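Local coordinates for oligopeptide-binding protein oppA (Lactococcus lactis, PDB 3DRF), which binds oligopeptides as the receptor of the OppABCDF ABC transporter, which is essential for uptake of peptides larger than three amino acids, at residues 79-82 with 88-91; 117-122 with 169-174; 511-514 with 518-521; 144-149 with 155-160. One frame throughout, in Å; residues are numbered along the deposited sequence.

Interaction 1. Residues 79-82 with 88-91; sequences FKFI and DVAL
The apolar part of this contact is one pair, F81 and V89. The CG1 methyl of V89 lies over one face of the F81 ring, displaced from the centre toward the rim. CG1 of V89 is 4.2 Å from the centroid of the F81 ring and 21° off the ring normal, a CH-pi contact. The ring atom of F81 nearest to CG1 of V89 is CG, at 3.9 Å. CG1 of V89 sits between the backbone N and the carbonyl carbon (chi1 61°), and this turn brings the methyl to the phenyl face. The F81 ring also meets the ring of F73, with the two planes steeply inclined.

The short, weakly bonded strand about 81-82 pairs with 74-75. Segment 88-91 belongs to another sheet, where strand 87-92 is an outermost strand of four antiparallel ones. The two segments are joined by a short connection but make no direct backbone hydrogen bond here.

The polar part is a water bridge. The water donates to O of I82 at 2.9 Å and accepts from N of V89 at 3.0 Å. It thereby satisfies an N-H on the edge strand.

D88 turns its carboxylate back into the connection, where OD1 accepts a hydrogen bond from the backbone N of G84.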
# COMPACT_ATOMS: atom_id res chain seq x y z
N PHE A 79 11.00 -3.76 12.91
CA PHE A 79 9.72 -4.42 12.44
C PHE A 79 9.70 -5.93 12.78
O PHE A 79 8.85 -6.66 12.32
CB PHE A 79 9.42 -4.16 10.93
CG PHE A 79 9.49 -2.69 10.56
CD1 PHE A 79 8.60 -1.81 11.13
CD2 PHE A 79 10.44 -2.22 9.73
CE1 PHE A 79 8.67 -0.43 10.83
CE2 PHE A 79 10.48 -0.85 9.42
CZ PHE A 79 9.60 0.01 10.00
N LYS A 80 10.62 -6.38 13.55
CA LYS A 80 10.67 -7.76 13.98
C LYS A 80 9.62 -8.01 15.07
O LYS A 80 9.50 -7.21 15.97
CB LYS A 80 12.08 -8.06 14.55
CG LYS A 80 12.31 -9.49 14.90
CD LYS A 80 13.47 -9.79 15.90
CE LYS A 80 14.83 -9.25 15.55
NZ LYS A 80 15.94 -9.68 16.46
N PHE A 81 8.84 -9.05 14.98
CA PHE A 81 7.81 -9.34 16.01
C PHE A 81 8.43 -9.51 17.39
O PHE A 81 9.45 -10.12 17.54
CB PHE A 81 7.05 -10.66 15.70
CG PHE A 81 6.26 -10.63 14.40
CD1 PHE A 81 5.19 -9.78 14.24
CD2 PHE A 81 6.58 -11.48 13.36
CE1 PHE A 81 4.44 -9.77 13.08
CE2 PHE A 81 5.86 -11.47 12.18
CZ PHE A 81 4.80 -10.64 12.04
N ILE A 82 7.74 -8.95 18.37
CA ILE A 82 8.04 -9.15 19.76
C ILE A 82 6.76 -9.65 20.45
O ILE A 82 5.71 -9.65 19.91
CB ILE A 82 8.60 -7.87 20.41
CG1 ILE A 82 7.59 -6.72 20.39
CG2 ILE A 82 10.00 -7.51 19.72
CD1 ILE A 82 8.05 -5.49 21.24
N ASP A 88 0.61 -12.93 20.44
CA ASP A 88 2.02 -13.33 20.14
C ASP A 88 2.00 -14.38 19.01
O ASP A 88 1.05 -15.10 18.84
CB ASP A 88 2.67 -13.97 21.39
CG ASP A 88 2.86 -13.00 22.58
OD1 ASP A 88 2.74 -11.82 22.40
OD2 ASP A 88 3.20 -13.54 23.61
N VAL A 89 3.10 -14.45 18.27
CA VAL A 89 3.28 -15.45 17.24
C VAL A 89 4.61 -16.18 17.51
O VAL A 89 5.60 -15.58 17.83
CB VAL A 89 3.16 -14.84 15.84
CG1 VAL A 89 4.23 -13.76 15.61
CG2 VAL A 89 3.29 -15.95 14.78
N ALA A 90 4.57 -17.49 17.39
CA ALA A 90 5.76 -18.37 17.49
C ALA A 90 5.93 -19.17 16.21
O ALA A 90 5.05 -19.84 15.76
CB ALA A 90 5.58 -19.33 18.62
N LEU A 91 7.10 -19.10 15.61
CA LEU A 91 7.45 -19.89 14.43
C LEU A 91 8.11 -21.19 14.81
O LEU A 91 8.96 -21.21 15.64
CB LEU A 91 8.41 -19.07 13.52
CG LEU A 91 7.94 -17.64 13.12
CD1 LEU A 91 8.99 -17.02 12.23
CD2 LEU A 91 6.58 -17.70 12.34
O HOH W 1 5.09 -12.32 18.90

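Interaction 2. Residues 117-122 with 169-174; sequences KDYEFT and KVIKVQ
Segment 117-122 is helical and segment 169-174 is a strand from V170 onward. The backbones come nearest at Y119 and I171, whose CA atoms are 7.7 Å apart. No hydrogen bond passes between them, so the contact is made by side chains.

Y119 carries the helix side of it. Its CG is anti to the backbone N (chi1 -178°), and the ring extends toward the strand. CD1 of I171 reaches CB of Y119 at 3.7 Å. CG1 of I171 comes equally close to CD2 of Y119, at 3.7 Å, while CG2 lies at the ring edge, in its plane. V173 adds a looser contact further out, with CG2 4.1 Å from CE2 of Y119, also at the edge. Cutting I171 back to an alanine is likely to open a gap beside CB and CD2 of Y119 and leave the ring less firmly held. The phenol end has polar partners of its own, as OH of Y119 is hydrogen-bonded to OH of Y123 and to O of L191. Within the helix, NZ of K117 forms a salt bridge with OE1 of E120 at 2.8 Å, met from above the carboxylate plane, and a second with E124.

This is helix-on-sheet packing: helix 116-127 lies against the sheet of strands 87-92, 97-102, 170-174 and 160-161. Y119 also touches I100 of strand 97-102, and I171 also packs on I160 of strand 160-161.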
# COMPACT_ATOMS: atom_id res chain seq x y z
N LYS A 117 -11.41 -18.30 15.88
CA LYS A 117 -12.21 -18.17 14.67
C LYS A 117 -12.17 -16.74 14.03
O LYS A 117 -12.19 -16.62 12.84
CB LYS A 117 -13.67 -18.56 14.99
CG LYS A 117 -14.69 -18.35 13.82
CD LYS A 117 -14.28 -19.14 12.54
CE LYS A 117 -15.37 -18.90 11.43
NZ LYS A 117 -14.92 -19.65 10.17
N ASP A 118 -12.09 -15.69 14.87
CA ASP A 118 -11.95 -14.30 14.36
C ASP A 118 -10.68 -14.12 13.51
O ASP A 118 -10.66 -13.37 12.62
CB ASP A 118 -11.96 -13.32 15.54
CG ASP A 118 -13.30 -13.30 16.29
OD1 ASP A 118 -14.30 -13.61 15.68
OD2 ASP A 118 -13.26 -12.99 17.44
N TYR A 119 -9.62 -14.80 13.93
CA TYR A 119 -8.35 -14.76 13.15
C TYR A 119 -8.44 -15.51 11.79
O TYR A 119 -8.07 -15.01 10.80
CB TYR A 119 -7.23 -15.31 14.04
CG TYR A 119 -5.89 -15.26 13.31
CD1 TYR A 119 -5.30 -14.03 12.91
CD2 TYR A 119 -5.26 -16.43 12.95
CE1 TYR A 119 -4.09 -14.01 12.20
CE2 TYR A 119 -4.05 -16.42 12.25
CZ TYR A 119 -3.49 -15.21 11.87
OH TYR A 119 -2.28 -15.21 11.17
N GLU A 120 -8.95 -16.74 11.84
CA GLU A 120 -9.21 -17.50 10.61
C GLU A 120 -10.18 -16.73 9.69
O GLU A 120 -10.02 -16.74 8.49
CB GLU A 120 -9.77 -18.91 10.99
CG GLU A 120 -10.08 -19.77 9.74
CD GLU A 120 -11.47 -19.52 9.11
OE1 GLU A 120 -12.30 -18.88 9.69
OE2 GLU A 120 -11.62 -20.06 8.01
N PHE A 121 -11.16 -16.05 10.28
CA PHE A 121 -12.16 -15.36 9.43
C PHE A 121 -11.54 -14.24 8.55
O PHE A 121 -11.96 -14.08 7.45
CB PHE A 121 -13.35 -14.83 10.29
CG PHE A 121 -14.51 -14.32 9.46
CD1 PHE A 121 -15.01 -13.06 9.67
CD2 PHE A 121 -15.06 -15.11 8.47
CE1 PHE A 121 -16.06 -12.60 8.93
CE2 PHE A 121 -16.16 -14.63 7.69
CZ PHE A 121 -16.62 -13.37 7.93
N THR A 122 -10.50 -13.56 9.06
CA THR A 122 -9.71 -12.60 8.22
C THR A 122 -9.30 -13.29 6.87
O THR A 122 -9.42 -12.73 5.82
CB THR A 122 -8.45 -12.24 8.98
OG1 THR A 122 -8.87 -11.49 10.17
CG2 THR A 122 -7.53 -11.36 8.09
N LYS A 169 -8.19 -19.43 22.11
CA LYS A 169 -7.29 -18.28 21.85
C LYS A 169 -6.08 -18.63 20.96
O LYS A 169 -5.28 -17.80 20.71
CB LYS A 169 -6.83 -17.69 23.21
CG LYS A 169 -7.94 -17.06 24.05
CD LYS A 169 -8.36 -15.71 23.49
CE LYS A 169 -9.53 -15.14 24.36
NZ LYS A 169 -9.72 -13.69 24.10
N VAL A 170 -6.03 -19.87 20.49
CA VAL A 170 -4.84 -20.38 19.76
C VAL A 170 -5.20 -20.81 18.34
O VAL A 170 -6.14 -21.46 18.10
CB VAL A 170 -4.17 -21.56 20.53
CG1 VAL A 170 -2.84 -22.01 19.84
CG2 VAL A 170 -3.93 -21.20 22.03
N ILE A 171 -4.36 -20.38 17.40
CA ILE A 171 -4.47 -20.78 16.00
C ILE A 171 -3.11 -21.32 15.49
O ILE A 171 -2.12 -20.72 15.66
CB ILE A 171 -4.87 -19.58 15.09
CG1 ILE A 171 -6.03 -18.79 15.73
CG2 ILE A 171 -5.33 -20.17 13.71
CD1 ILE A 171 -5.55 -17.46 16.48
N LYS A 172 -3.16 -22.48 14.89
CA LYS A 172 -2.00 -23.06 14.20
C LYS A 172 -2.17 -22.88 12.70
O LYS A 172 -3.15 -23.28 12.13
CB LYS A 172 -1.92 -24.58 14.48
CG LYS A 172 -0.74 -25.30 13.82
CD LYS A 172 -0.82 -26.85 14.07
CE LYS A 172 -0.39 -27.62 12.81
NZ LYS A 172 -0.45 -29.11 13.03
N VAL A 173 -1.18 -22.30 12.06
CA VAL A 173 -1.13 -22.14 10.59
C VAL A 173 0.00 -22.99 10.01
O VAL A 173 1.13 -22.86 10.37
CB VAL A 173 -0.91 -20.66 10.19
CG1 VAL A 173 -0.88 -20.50 8.66
CG2 VAL A 173 -1.97 -19.74 10.90
N GLN A 174 -0.36 -23.92 9.14
CA GLN A 174 0.57 -24.84 8.48
C GLN A 174 0.96 -24.31 7.11
O GLN A 174 0.15 -24.16 6.24
CB GLN A 174 -0.11 -26.23 8.33
CG GLN A 174 0.79 -27.28 7.65
CD GLN A 174 1.98 -27.67 8.52
OE1 GLN A 174 1.77 -28.27 9.52
NE2 GLN A 174 3.18 -27.29 8.13

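Interaction 3. Residues 511-514 with 518-521; sequences AKSE and YRKA
K512 packs on the ring of Y518. CB of K512 lies over the centre of the Y518 ring, 3.5 Å from the centroid and 13° off the normal, a CH-pi contact. Beyond it the lysine chain runs on extended, and CD of K512 passes 3.4 Å from OH of Y518. The first torsion of Y518 (chi1 -176°) turns the ring away from its own backbone N and brings it up to the lysine.

S513 meets the same ring differently. OG of S513 lies at the ring edge, in the plane, 3.4 Å from CD2 of Y518. S513 also fits against R519, with OG of S513 3.5 Å from CG of R519 and CB of S513 3.6 Å from the same carbon.

The two segments belong to a short 3-10 connection between helices 499-508 and 516-533. Residues 512-514 make the 3-10 turn, and 518-521 lie in the first turns of helix 516-533. The turn folds back on the start of that helix.

D507, I508 and D509, at the end of the preceding helix and just after it, hold several polar groups. OG of S513 is hydrogen-bonded to O of D507, and OH of Y518 to OD1 of D507. The R519 chain is extended from CG to NE, carrying NE to O of I508. Its NH2 makes a salt bridge with D509. NH1 makes another with E478, from a loop earlier in the chain. P180, from a distant part of the chain, touches both S513 and R519.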
# COMPACT_ATOMS: atom_id res chain seq x y z
N ALA A 511 13.94 -20.82 0.40
CA ALA A 511 14.75 -21.44 1.47
C ALA A 511 16.23 -21.04 1.35
O ALA A 511 16.83 -20.83 2.32
CB ALA A 511 14.58 -23.01 1.45
N LYS A 512 16.71 -20.85 0.11
CA LYS A 512 18.10 -20.39 -0.07
C LYS A 512 18.32 -18.98 0.50
O LYS A 512 19.35 -18.68 0.97
CB LYS A 512 18.49 -20.42 -1.57
CG LYS A 512 18.60 -21.86 -2.12
CD LYS A 512 18.86 -21.87 -3.69
CE LYS A 512 18.71 -23.27 -4.25
NZ LYS A 512 19.14 -23.36 -5.67
N SER A 513 17.27 -18.16 0.46
CA SER A 513 17.29 -16.79 1.00
C SER A 513 17.25 -16.71 2.55
O SER A 513 17.23 -15.68 3.06
CB SER A 513 16.16 -15.94 0.37
OG SER A 513 16.67 -15.46 -0.89
N GLU A 514 17.26 -17.87 3.20
CA GLU A 514 17.54 -17.91 4.63
C GLU A 514 19.02 -17.60 4.95
O GLU A 514 19.35 -17.42 6.11
CB GLU A 514 17.10 -19.26 5.22
CG GLU A 514 15.60 -19.50 5.03
CD GLU A 514 14.99 -20.33 6.14
OE1 GLU A 514 14.64 -19.74 7.19
OE2 GLU A 514 14.83 -21.56 5.96
N TYR A 518 22.64 -14.54 0.16
CA TYR A 518 21.87 -15.02 -1.00
C TYR A 518 20.63 -14.12 -1.23
O TYR A 518 20.40 -13.74 -2.30
CB TYR A 518 21.51 -16.51 -0.74
CG TYR A 518 20.79 -17.13 -1.94
CD1 TYR A 518 21.47 -17.97 -2.82
CD2 TYR A 518 19.43 -16.83 -2.22
CE1 TYR A 518 20.81 -18.52 -3.91
CE2 TYR A 518 18.80 -17.39 -3.33
CZ TYR A 518 19.49 -18.21 -4.16
OH TYR A 518 18.95 -18.81 -5.28
N ARG A 519 19.94 -13.75 -0.16
CA ARG A 519 18.77 -12.88 -0.29
C ARG A 519 19.15 -11.49 -0.77
O ARG A 519 18.46 -10.98 -1.59
CB ARG A 519 18.02 -12.86 1.04
CG ARG A 519 16.59 -12.38 0.79
CD ARG A 519 15.78 -12.40 2.12
NE ARG A 519 14.32 -12.20 1.79
CZ ARG A 519 13.49 -11.41 2.45
NH1 ARG A 519 13.87 -10.76 3.52
NH2 ARG A 519 12.25 -11.33 2.02
N LYS A 520 20.27 -10.95 -0.33
CA LYS A 520 20.72 -9.66 -0.86
C LYS A 520 20.96 -9.71 -2.38
O LYS A 520 20.51 -8.87 -3.07
CB LYS A 520 22.01 -9.22 -0.15
CG LYS A 520 22.47 -7.79 -0.51
CD LYS A 520 23.85 -7.51 0.20
CE LYS A 520 24.37 -6.04 0.01
NZ LYS A 520 23.80 -5.21 1.05
N ALA A 521 21.66 -10.73 -2.85
CA ALA A 521 21.88 -10.90 -4.30
C ALA A 521 20.57 -11.12 -5.08
O ALA A 521 20.45 -10.63 -6.17
CB ALA A 521 22.91 -12.05 -4.57

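Interaction 4. Residues 144-149 with 155-160; sequences VGLSDY and KTISGI
The Y149 ring has I157 on one face. CG1 of I157 stands over it, offset toward the rim, 3.9 Å from the centroid of the Y149 ring and 24° off the normal, a CH-pi contact. The backbone of K155 lies at the ring edge, with O of K155 3.7 Å from CE1 of Y149. A serine in place of Y149 would probably leave CG1 of I157 without its aromatic partner and open a gap beside the backbone of K155 and T156.

L146 lies alongside I157, pointing the same way, with CD1 of L146 3.6 Å from CD1 of I157.

Polar links run along the backbones. N of G159 gives a weak hydrogen bond to O of V144, 2.9 Å long but bent to 122°. A water donates to O of G145 and O of T156 and accepts from N of S158. OG of S158 packs 3.3 Å from CA of G145. G145 is the N-cap residue of helix 146-150. With its phi of 84°, a CB would press on the carbonyl O of V144, and it would also collide with OG of S158. Residues 157-160 form a type I beta turn.

The segments form the short helix 146-150 and the loop that leads from it to strand 160-161. Helix 116-127 lies against them: A127 touches L146, E124 touches Y149 and E120 touches I157. V144 and G159 both bond through their backbones to Q174 of strand 170-174.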
# COMPACT_ATOMS: atom_id res chain seq x y z
N VAL A 144 -1.16 -24.32 3.55
CA VAL A 144 -1.77 -25.59 3.12
C VAL A 144 -3.30 -25.45 3.06
O VAL A 144 -3.91 -25.01 3.98
CB VAL A 144 -1.34 -26.75 4.11
CG1 VAL A 144 -2.07 -28.04 3.76
CG2 VAL A 144 0.17 -27.02 3.94
N GLY A 145 -3.85 -25.87 1.92
CA GLY A 145 -5.31 -25.84 1.75
C GLY A 145 -5.91 -24.50 1.30
O GLY A 145 -7.06 -24.43 0.94
N LEU A 146 -5.14 -23.43 1.33
CA LEU A 146 -5.73 -22.09 1.11
C LEU A 146 -6.04 -21.83 -0.37
O LEU A 146 -7.08 -21.30 -0.69
CB LEU A 146 -4.88 -20.98 1.76
CG LEU A 146 -5.57 -19.56 1.77
CD1 LEU A 146 -7.00 -19.50 2.30
CD2 LEU A 146 -4.73 -18.63 2.66
N SER A 147 -5.19 -22.33 -1.26
CA SER A 147 -5.48 -22.24 -2.69
C SER A 147 -6.80 -22.96 -3.02
O SER A 147 -7.61 -22.46 -3.72
CB SER A 147 -4.30 -22.79 -3.52
OG SER A 147 -3.15 -22.00 -3.33
N ASP A 148 -6.99 -24.15 -2.48
CA ASP A 148 -8.18 -24.95 -2.81
C ASP A 148 -9.47 -24.30 -2.18
O ASP A 148 -10.52 -24.38 -2.73
CB ASP A 148 -7.98 -26.38 -2.29
CG ASP A 148 -7.15 -27.25 -3.24
OD1 ASP A 148 -6.89 -26.90 -4.34
OD2 ASP A 148 -6.84 -28.32 -2.79
N TYR A 149 -9.32 -23.67 -1.02
CA TYR A 149 -10.42 -22.87 -0.48
C TYR A 149 -10.77 -21.69 -1.39
O TYR A 149 -11.86 -21.48 -1.72
CB TYR A 149 -10.08 -22.41 0.94
CG TYR A 149 -11.19 -21.57 1.57
CD1 TYR A 149 -12.31 -22.18 2.16
CD2 TYR A 149 -11.17 -20.17 1.52
CE1 TYR A 149 -13.35 -21.42 2.70
CE2 TYR A 149 -12.22 -19.42 2.07
CZ TYR A 149 -13.26 -20.07 2.67
OH TYR A 149 -14.26 -19.29 3.20
N LYS A 155 -14.08 -26.55 1.14
CA LYS A 155 -15.03 -25.73 1.92
C LYS A 155 -14.46 -25.22 3.24
O LYS A 155 -15.13 -24.48 3.90
CB LYS A 155 -16.35 -26.50 2.10
CG LYS A 155 -17.16 -26.74 0.76
CD LYS A 155 -16.93 -25.61 -0.26
CE LYS A 155 -17.71 -25.85 -1.56
NZ LYS A 155 -17.45 -24.88 -2.68
N THR A 156 -13.25 -25.65 3.60
CA THR A 156 -12.50 -25.10 4.75
C THR A 156 -11.08 -24.88 4.28
O THR A 156 -10.68 -25.28 3.24
CB THR A 156 -12.49 -26.07 5.96
OG1 THR A 156 -11.69 -27.20 5.61
CG2 THR A 156 -13.93 -26.61 6.33
N ILE A 157 -10.36 -24.19 5.15
CA ILE A 157 -8.94 -23.96 4.97
C ILE A 157 -8.24 -24.98 5.85
O ILE A 157 -8.12 -24.83 7.02
CB ILE A 157 -8.52 -22.54 5.35
CG1 ILE A 157 -9.28 -21.46 4.57
CG2 ILE A 157 -7.01 -22.38 5.11
CD1 ILE A 157 -9.16 -20.01 5.18
N SER A 158 -7.81 -26.05 5.20
CA SER A 158 -7.27 -27.23 5.93
C SER A 158 -6.03 -26.92 6.81
O SER A 158 -5.89 -27.47 7.82
CB SER A 158 -7.00 -28.39 4.96
OG SER A 158 -5.92 -28.10 4.12
N GLY A 159 -5.22 -25.98 6.36
CA GLY A 159 -3.99 -25.57 7.06
C GLY A 159 -4.17 -24.67 8.25
O GLY A 159 -3.20 -24.36 8.86
N ILE A 160 -5.38 -24.25 8.53
CA ILE A 160 -5.63 -23.43 9.74
C ILE A 160 -6.49 -24.26 10.71
O ILE A 160 -7.61 -24.56 10.40
CB ILE A 160 -6.33 -22.12 9.35
CG1 ILE A 160 -5.40 -21.32 8.39
CG2 ILE A 160 -6.66 -21.33 10.61
CD1 ILE A 160 -5.94 -19.92 7.95
O HOH W 2 -8.39 -26.42 2.28

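In the fold
Along the chain, interaction 1 comes first, interaction 4 is nested within the loop closed by interaction 2, and interaction 3 comes last. Interactions 2 and 4 are neighbours, with centres about 12 Å apart. They touch through strand 170-174 and helix 116-127. Interaction 1 lies about 15 Å from interaction 2, centre to centre. It reaches the same four-stranded sheet at its outermost strand 87-92. Interaction 3 stands apart, its centre about 21 to 29 Å from the other centres. There the loop after helix 499-508 packs on the start of helix 516-533. Interactions 1, 2 and 4 thus all reach the four-stranded sheet of this venus fly-trap protein, while interaction 3 belongs to a helical part.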